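Local coordinates for oxidoreductase, short-chain dehydrogenase/reductase family (Aeromonas hydrophila subsp. hydrophila, PDB 3L6E), which is probably an NAD(P)-dependent short-chain dehydrogenase/reductase, possibly reducing 3-dehydrosphinganine in sphingolipid metabolism, at residues 17-22 with 82-87; 38-43 with 53-58. One frame throughout, in Å; residues are numbered along the deposited sequence.

Contact 1: 17-22 with 82-87; sequences RALTIG and LHCAGT. Unlike the reference sequence in segment 82-87: Thr-87 (reference Val).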
ATOM      1  N   ARG A  17     -16.682   3.637  10.328  1.00 24.39           N
ATOM      2  CA  ARG A  17     -16.597   4.459  11.545  1.00 24.97           C
ATOM      3  C   ARG A  17     -15.177   4.961  11.724  1.00 25.00           C
ATOM      4  O   ARG A  17     -14.952   6.171  11.801  1.00 25.83           O
ATOM      5  CB  ARG A  17     -16.995   3.657  12.798  1.00 25.65           C
ATOM      6  CG  ARG A  17     -18.388   3.881  13.371  1.00 40.37           C
ATOM      7  CD  ARG A  17     -18.493   3.325  14.825  1.00 26.35           C
ATOM      8  NE  ARG A  17     -17.217   3.396  15.553  1.00 40.44           N
ATOM      9  CZ  ARG A  17     -17.013   4.026  16.712  1.00 26.30           C
ATOM     10  NH1 ARG A  17     -15.808   4.024  17.260  1.00 39.66           N
ATOM     11  NH2 ARG A  17     -18.005   4.653  17.329  1.00 40.34           N
ATOM     12  N   ALA A  18     -14.207   4.041  11.761  1.00 23.53           N
ATOM     13  CA  ALA A  18     -12.813   4.414  12.012  1.00 22.57           C
ATOM     14  C   ALA A  18     -12.274   5.381  10.949  1.00 22.52           C
ATOM     15  O   ALA A  18     -11.557   6.335  11.261  1.00 22.95           O
ATOM     16  CB  ALA A  18     -11.913   3.159  12.109  1.00 22.12           C
ATOM     17  N   LEU A  19     -12.596   5.108   9.692  1.00 21.84           N
ATOM     18  CA  LEU A  19     -12.174   5.969   8.605  1.00 21.36           C
ATOM     19  C   LEU A  19     -12.803   7.349   8.733  1.00 21.70           C
ATOM     20  O   LEU A  19     -12.132   8.331   8.494  1.00 21.89           O
ATOM     21  CB  LEU A  19     -12.505   5.363   7.241  1.00 20.35           C
ATOM     22  CG  LEU A  19     -11.725   4.132   6.747  1.00 26.52           C
ATOM     23  CD1 LEU A  19     -12.518   3.402   5.686  1.00 19.22           C
ATOM     24  CD2 LEU A  19     -10.344   4.498   6.219  1.00 19.81           C
ATOM     25  N   THR A  20     -14.084   7.412   9.109  1.00 22.53           N
ATOM     26  CA  THR A  20     -14.793   8.680   9.246  1.00 21.82           C
ATOM     27  C   THR A  20     -14.147   9.494  10.342  1.00 22.80           C
ATOM     28  O   THR A  20     -13.836  10.659  10.138  1.00 23.46           O
ATOM     29  CB  THR A  20     -16.289   8.510   9.548  1.00 21.27           C
ATOM     30  OG1 THR A  20     -16.923   7.824   8.474  1.00 18.07           O
ATOM     31  CG2 THR A  20     -16.986   9.875   9.723  1.00 18.30           C
ATOM     32  N   ILE A  21     -13.939   8.862  11.499  1.00 22.90           N
ATOM     33  CA  ILE A  21     -13.287   9.486  12.641  1.00 22.10           C
ATOM     34  C   ILE A  21     -11.922  10.055  12.263  1.00 22.47           C
ATOM     35  O   ILE A  21     -11.599  11.188  12.618  1.00 21.71           O
ATOM     36  CB  ILE A  21     -13.160   8.521  13.859  1.00 21.08           C
ATOM     37  CG1 ILE A  21     -14.547   8.051  14.316  1.00 21.59           C
ATOM     38  CG2 ILE A  21     -12.370   9.200  15.001  1.00 21.10           C
ATOM     39  CD1 ILE A  21     -14.561   7.019  15.417  1.00 18.91           C
ATOM     40  N   GLY A  22     -11.143   9.266  11.527  1.00 23.67           N
ATOM     41  CA  GLY A  22      -9.768   9.617  11.172  1.00 23.96           C
ATOM     42  C   GLY A  22      -9.655  10.812  10.257  1.00 24.93           C
ATOM     43  O   GLY A  22      -8.771  11.650  10.439  1.00 25.09           O
ATOM     44  N   LEU A  82     -14.943   7.338  -0.636  1.00 25.73           N
ATOM     45  CA  LEU A  82     -14.408   6.171   0.018  1.00 25.84           C
ATOM     46  C   LEU A  82     -15.526   5.165   0.081  1.00 25.88           C
ATOM     47  O   LEU A  82     -16.477   5.326   0.844  1.00 26.42           O
ATOM     48  CB  LEU A  82     -13.936   6.526   1.420  1.00 26.36           C
ATOM     49  CG  LEU A  82     -12.526   6.100   1.806  1.00 35.78           C
ATOM     50  CD1 LEU A  82     -12.290   6.319   3.289  1.00 26.81           C
ATOM     51  CD2 LEU A  82     -12.284   4.662   1.441  1.00 26.97           C
ATOM     52  N   HIS A  83     -15.444   4.153  -0.763  1.00 25.44           N
ATOM     53  CA  HIS A  83     -16.497   3.162  -0.798  1.00 25.89           C
ATOM     54  C   HIS A  83     -16.129   1.953   0.049  1.00 28.05           C
ATOM     55  O   HIS A  83     -15.152   1.256  -0.231  1.00 27.87           O
ATOM     56  CB  HIS A  83     -16.855   2.750  -2.222  1.00 24.44           C
ATOM     57  CG  HIS A  83     -18.041   1.838  -2.288  1.00 24.43           C
ATOM     58  ND1 HIS A  83     -17.946   0.515  -2.661  1.00 24.50           N
ATOM     59  CD2 HIS A  83     -19.339   2.047  -1.978  1.00 23.61           C
ATOM     60  CE1 HIS A  83     -19.137  -0.046  -2.592  1.00 23.16           C
ATOM     61  NE2 HIS A  83     -19.997   0.860  -2.175  1.00 24.72           N
ATOM     62  N   CYS A  84     -16.906   1.740   1.103  1.00 30.39           N
ATOM     63  CA  CYS A  84     -16.750   0.589   1.970  1.00 33.41           C
ATOM     64  C   CYS A  84     -17.863  -0.398   1.704  1.00 36.84           C
ATOM     65  O   CYS A  84     -18.886  -0.358   2.370  1.00 36.02           O
ATOM     66  CB  CYS A  84     -16.782   1.013   3.430  1.00 32.86           C
ATOM     67  SG  CYS A  84     -15.402   2.020   3.881  1.00 34.51           S
ATOM     68  N   ALA A  85     -17.666  -1.275   0.716  1.00 41.17           N
ATOM     69  CA  ALA A  85     -18.683  -2.280   0.389  1.00 44.65           C
ATOM     70  C   ALA A  85     -18.959  -3.187   1.586  1.00 47.63           C
ATOM     71  O   ALA A  85     -20.043  -3.755   1.692  1.00 48.73           O
ATOM     72  CB  ALA A  85     -18.283  -3.093  -0.827  1.00 44.90           C
ATOM     73  N   GLY A  86     -17.992  -3.288   2.499  1.00 49.61           N
ATOM     74  CA  GLY A  86     -18.134  -4.116   3.701  1.00 51.40           C
ATOM     75  C   GLY A  86     -17.995  -5.571   3.309  1.00 53.19           C
ATOM     76  O   GLY A  86     -17.062  -5.924   2.587  1.00 53.85           O
ATOM     77  N   THR A  87     -18.924  -6.411   3.762  1.00 54.36           N
ATOM     78  CA  THR A  87     -18.946  -7.842   3.396  1.00 55.87           C
ATOM     79  C   THR A  87     -20.315  -8.507   3.651  1.00 56.60           C
ATOM     80  O   THR A  87     -21.312  -8.126   3.034  1.00 56.81           O
ATOM     81  CB  THR A  87     -17.786  -8.654   4.067  1.00 56.25           C
ATOM     82  OG1 THR A  87     -17.220  -7.896   5.151  1.00 62.48           O
ATOM     83  CG2 THR A  87     -16.686  -8.956   3.050  1.00 62.15           C
TER
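Leu-19 meets Leu-82 and Cys-84 because its first torsion (chi1 -71°) sets CG opposite the carbonyl carbon and the second (chi2 159°) extends CD1 from helix 14-25 toward the central sheet. The first torsion of Cys-84 (chi1 -66°) likewise turns SG away from its own carbonyl carbon, 3.7 Å from Leu-19 CD1. Two residues earlier on the same face of strand 80-84, Leu-82 CD1 comes to 3.8 Å from Leu-19 CD1 and 4.0 Å from Leu-19 CD2. This methyl sits over the tripod of CB, CD1 and CD2 of Leu-19, nearly equidistant from all three, the two side chains crossing at about a right angle. The backbones stand well apart: the nearest pair of CA atoms, those of Leu-19 and Leu-82, is separated by 8.9 Å, and the touching is done by side chains. Ala-204 and Leu-208 of helix 200-210 also touch Leu-19, while Val-133 of the adjoining strand 128-137 packs on both Leu-82 and Cys-84. Helix 14-25 follows the first strand of the Rossmann fold, and here it is seated against strand 80-84, next in the sheet to strand 5-9. With carbon-carbon and carbon-sulfur contacts alone joining three buried residues, the chemistry implies cohesion by dispersion and exclusion of water.

Contact 2: 38-43 with 53-58; sequences QRLQQQ and GIVADL. Unlike the reference sequence in segment 38-43: Gln-42 (reference Glu). Unlike the reference sequence in segment 53-58: Val-55 (reference Ala).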
ATOM      1  N   GLN A  38     -29.272   4.173  13.066  1.00 28.17           N
ATOM      2  CA  GLN A  38     -28.887   4.263  14.486  1.00 29.19           C
ATOM      3  C   GLN A  38     -27.402   4.549  14.641  1.00 30.14           C
ATOM      4  O   GLN A  38     -26.996   5.357  15.484  1.00 30.75           O
ATOM      5  CB  GLN A  38     -29.267   2.988  15.243  1.00 29.04           C
ATOM      6  CG  GLN A  38     -30.754   2.875  15.529  1.00 24.91           C
ATOM      7  CD  GLN A  38     -31.156   1.539  16.153  1.00 29.31           C
ATOM      8  OE1 GLN A  38     -30.460   0.529  16.019  1.00 25.24           O
ATOM      9  NE2 GLN A  38     -32.291   1.532  16.825  1.00 24.42           N
ATOM     10  N   ARG A  39     -26.613   3.891  13.798  1.00 30.45           N
ATOM     11  CA  ARG A  39     -25.167   4.065  13.729  1.00 30.92           C
ATOM     12  C   ARG A  39     -24.738   5.397  13.103  1.00 30.81           C
ATOM     13  O   ARG A  39     -23.716   5.956  13.482  1.00 31.04           O
ATOM     14  CB  ARG A  39     -24.538   2.892  12.969  1.00 31.23           C
ATOM     15  CG  ARG A  39     -24.493   1.592  13.774  1.00 41.67           C
ATOM     16  CD  ARG A  39     -24.337   0.368  12.888  1.00 32.13           C
ATOM     17  NE  ARG A  39     -24.270  -0.861  13.680  1.00 41.75           N
ATOM     18  CZ  ARG A  39     -23.181  -1.617  13.818  1.00 33.05           C
ATOM     19  NH1 ARG A  39     -22.047  -1.291  13.203  1.00 41.51           N
ATOM     20  NH2 ARG A  39     -23.229  -2.711  14.564  1.00 41.82           N
ATOM     21  N   LEU A  40     -25.501   5.889  12.133  1.00 30.12           N
ATOM     22  CA  LEU A  40     -25.261   7.225  11.601  1.00 29.82           C
ATOM     23  C   LEU A  40     -25.488   8.323  12.667  1.00 30.40           C
ATOM     24  O   LEU A  40     -24.685   9.257  12.773  1.00 30.04           O
ATOM     25  CB  LEU A  40     -26.071   7.471  10.317  1.00 28.94           C
ATOM     26  CG  LEU A  40     -25.643   6.663   9.075  1.00 26.75           C
ATOM     27  CD1 LEU A  40     -26.687   6.682   7.963  1.00 28.72           C
ATOM     28  CD2 LEU A  40     -24.302   7.098   8.519  1.00 28.89           C
ATOM     29  N   GLN A  41     -26.552   8.180  13.468  1.00 30.90           N
ATOM     30  CA  GLN A  41     -26.876   9.139  14.529  1.00 31.40           C
ATOM     31  C   GLN A  41     -25.831   9.146  15.643  1.00 31.94           C
ATOM     32  O   GLN A  41     -25.476  10.214  16.166  1.00 31.36           O
ATOM     33  CB  GLN A  41     -28.257   8.855  15.142  1.00 31.62           C
ATOM     34  CG  GLN A  41     -29.454   9.145  14.228  1.00 33.64           C
ATOM     35  CD  GLN A  41     -30.792   8.960  14.935  1.00 32.03           C
ATOM     36  OE1 GLN A  41     -31.739   9.723  14.709  1.00 33.70           O
ATOM     37  NE2 GLN A  41     -30.870   7.963  15.811  1.00 33.42           N
ATOM     38  N   GLN A  42     -25.367   7.949  16.017  1.00 32.44           N
ATOM     39  CA  GLN A  42     -24.368   7.794  17.077  1.00 32.33           C
ATOM     40  C   GLN A  42     -23.082   8.510  16.644  1.00 31.21           C
ATOM     41  O   GLN A  42     -22.384   9.101  17.459  1.00 30.77           O
ATOM     42  CB  GLN A  42     -24.152   6.297  17.435  1.00 33.26           C
ATOM     43  CG  GLN A  42     -22.762   5.691  17.142  1.00 42.96           C
ATOM     44  CD  GLN A  42     -22.723   4.136  17.077  1.00 35.04           C
ATOM     45  OE1 GLN A  42     -21.701   3.553  16.684  1.00 43.04           O
ATOM     46  NE2 GLN A  42     -23.831   3.477  17.438  1.00 42.93           N
ATOM     47  N   GLN A  43     -22.799   8.476  15.342  1.00 30.47           N
ATOM     48  CA  GLN A  43     -21.645   9.153  14.791  1.00 29.46           C
ATOM     49  C   GLN A  43     -21.853  10.675  14.726  1.00 28.75           C
ATOM     50  O   GLN A  43     -20.905  11.443  14.926  1.00 28.12           O
ATOM     51  CB  GLN A  43     -21.300   8.577  13.419  1.00 30.03           C
ATOM     52  CG  GLN A  43     -20.751   7.148  13.429  1.00 33.10           C
ATOM     53  CD  GLN A  43     -19.355   7.036  14.022  1.00 30.93           C
ATOM     54  OE1 GLN A  43     -19.194   6.692  15.205  1.00 33.42           O
ATOM     55  NE2 GLN A  43     -18.334   7.308  13.203  1.00 33.15           N
ATOM     56  N   GLY A  53     -25.154  12.344   8.492  1.00 23.25           N
ATOM     57  CA  GLY A  53     -25.634  11.016   8.159  1.00 23.90           C
ATOM     58  C   GLY A  53     -26.673  11.100   7.061  1.00 24.55           C
ATOM     59  O   GLY A  53     -27.733  11.700   7.239  1.00 24.12           O
ATOM     60  N   ILE A  54     -26.345  10.521   5.913  1.00 25.29           N
ATOM     61  CA  ILE A  54     -27.314  10.315   4.850  1.00 26.61           C
ATOM     62  C   ILE A  54     -27.664   8.833   4.869  1.00 27.31           C
ATOM     63  O   ILE A  54     -26.800   7.980   4.681  1.00 26.51           O
ATOM     64  CB  ILE A  54     -26.720  10.693   3.468  1.00 26.97           C
ATOM     65  CG1 ILE A  54     -26.337  12.172   3.428  1.00 23.24           C
ATOM     66  CG2 ILE A  54     -27.685  10.341   2.350  1.00 23.57           C
ATOM     67  CD1 ILE A  54     -25.132  12.429   2.565  1.00 26.48           C
ATOM     68  N   VAL A  55     -28.918   8.517   5.152  1.00 28.74           N
ATOM     69  CA  VAL A  55     -29.343   7.125   5.099  1.00 29.64           C
ATOM     70  C   VAL A  55     -29.628   6.822   3.634  1.00 31.16           C
ATOM     71  O   VAL A  55     -30.282   7.607   2.948  1.00 30.75           O
ATOM     72  CB  VAL A  55     -30.569   6.834   5.978  1.00 29.37           C
ATOM     73  CG1 VAL A  55     -30.988   5.366   5.848  1.00 37.03           C
ATOM     74  CG2 VAL A  55     -30.271   7.157   7.438  1.00 36.68           C
ATOM     75  N   ALA A  56     -29.093   5.693   3.166  1.00 32.75           N
ATOM     76  CA  ALA A  56     -29.234   5.255   1.785  1.00 33.99           C
ATOM     77  C   ALA A  56     -28.976   3.758   1.692  1.00 34.63           C
ATOM     78  O   ALA A  56     -28.116   3.232   2.389  1.00 34.33           O
ATOM     79  CB  ALA A  56     -28.251   6.002   0.894  1.00 34.13           C
ATOM     80  N   ASP A  57     -29.729   3.083   0.830  1.00 35.77           N
ATOM     81  CA  ASP A  57     -29.409   1.717   0.444  1.00 37.07           C
ATOM     82  C   ASP A  57     -28.779   1.795  -0.939  1.00 37.01           C
ATOM     83  O   ASP A  57     -29.461   2.045  -1.926  1.00 37.30           O
ATOM     84  CB  ASP A  57     -30.655   0.819   0.447  1.00 38.28           C
ATOM     85  CG  ASP A  57     -30.312  -0.669   0.409  1.00 50.18           C
ATOM     86  OD1 ASP A  57     -29.148  -1.031   0.697  1.00 39.44           O
ATOM     87  OD2 ASP A  57     -31.208  -1.483   0.096  1.00 38.93           O
ATOM     88  N   LEU A  58     -27.472   1.572  -0.998  1.00 37.30           N
ATOM     89  CA  LEU A  58     -26.683   1.858  -2.187  1.00 38.06           C
ATOM     90  C   LEU A  58     -26.816   0.858  -3.334  1.00 39.37           C
ATOM     91  O   LEU A  58     -26.033   0.894  -4.286  1.00 39.28           O
ATOM     92  CB  LEU A  58     -25.216   2.063  -1.807  1.00 37.78           C
ATOM     93  CG  LEU A  58     -24.985   3.282  -0.920  1.00 34.90           C
ATOM     94  CD1 LEU A  58     -23.554   3.331  -0.461  1.00 37.79           C
ATOM     95  CD2 LEU A  58     -25.356   4.568  -1.645  1.00 37.74           C
TER
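Leu-40 supplies most of the surface buried here, and Gly-53 and Val-55 receive it on strand 51-55. The leucine points from helix 37-47 to the strand with both branches engaged. Its CG lies opposite the carbonyl carbon and the chain beyond is extended (chi2 165°), which carries CD1 toward Ile-54 and Val-55. Leu-40 CD2 lies 4.2 Å from Gly-53 CA, and Leu-40 CB is equally far from that atom; Gly-53, with no side chain, lets both lie directly against its CA. The other methyl reaches further along the strand: Leu-40 CD1 is 3.5 Å from Ile-54 O, a van der Waals approach to a carbonyl oxygen, and 3.7 Å from Val-55 CG2. Val-55 presents CG2 through a first torsion of 178°, which turns CG1 opposite the backbone N and leaves CG2 on the N side; the two side chains meet at a slant.

Gly-53 is where the backbones come closest: its CA is 5.1 Å from Leu-40 CA. The short helix and strand axes are 8.3 Å apart at closest and nearly antiparallel, at 171°, as expected for the beta-alpha-beta unit formed by strand 29-34, helix 37-47 and strand 51-55. Ile-54 faces away from the helix, onto Ala-67 and Ala-71 of helix 61-75, while Met-32 of strand 29-34 also packs on Leu-40. One leucine thus spans three successive strand residues at the edge of the sheet within this chain, and the contact between these segments rests on apolar packing around it, with no hydrogen bond between them.

How the contacts relate
Contacts 1 and 2 have centres about 12 Å apart, and both seat a helix against one parallel Rossmann-type sheet. The centre of contact 1 is about 5 Å from the centre of the chain, that of contact 2 about 14 Å, where strand 51-55 ends the sheet within this chain. Their helices touch: Arg-17 NH2 lies 3.2 Å from Gln-43 OE1, and Ile-21 CG1 is 4.0 Å from Gln-43 NE2. Arg-39 NH1 bonds Gly-12 O in the glycine-rich turn that in this family probably binds the dinucleotide, linking contact 2 to the approach to helix 14-25. A sulfate, probably from crystallisation but possibly marking a pocket, sits about 6 Å from the Leu-40 side chain.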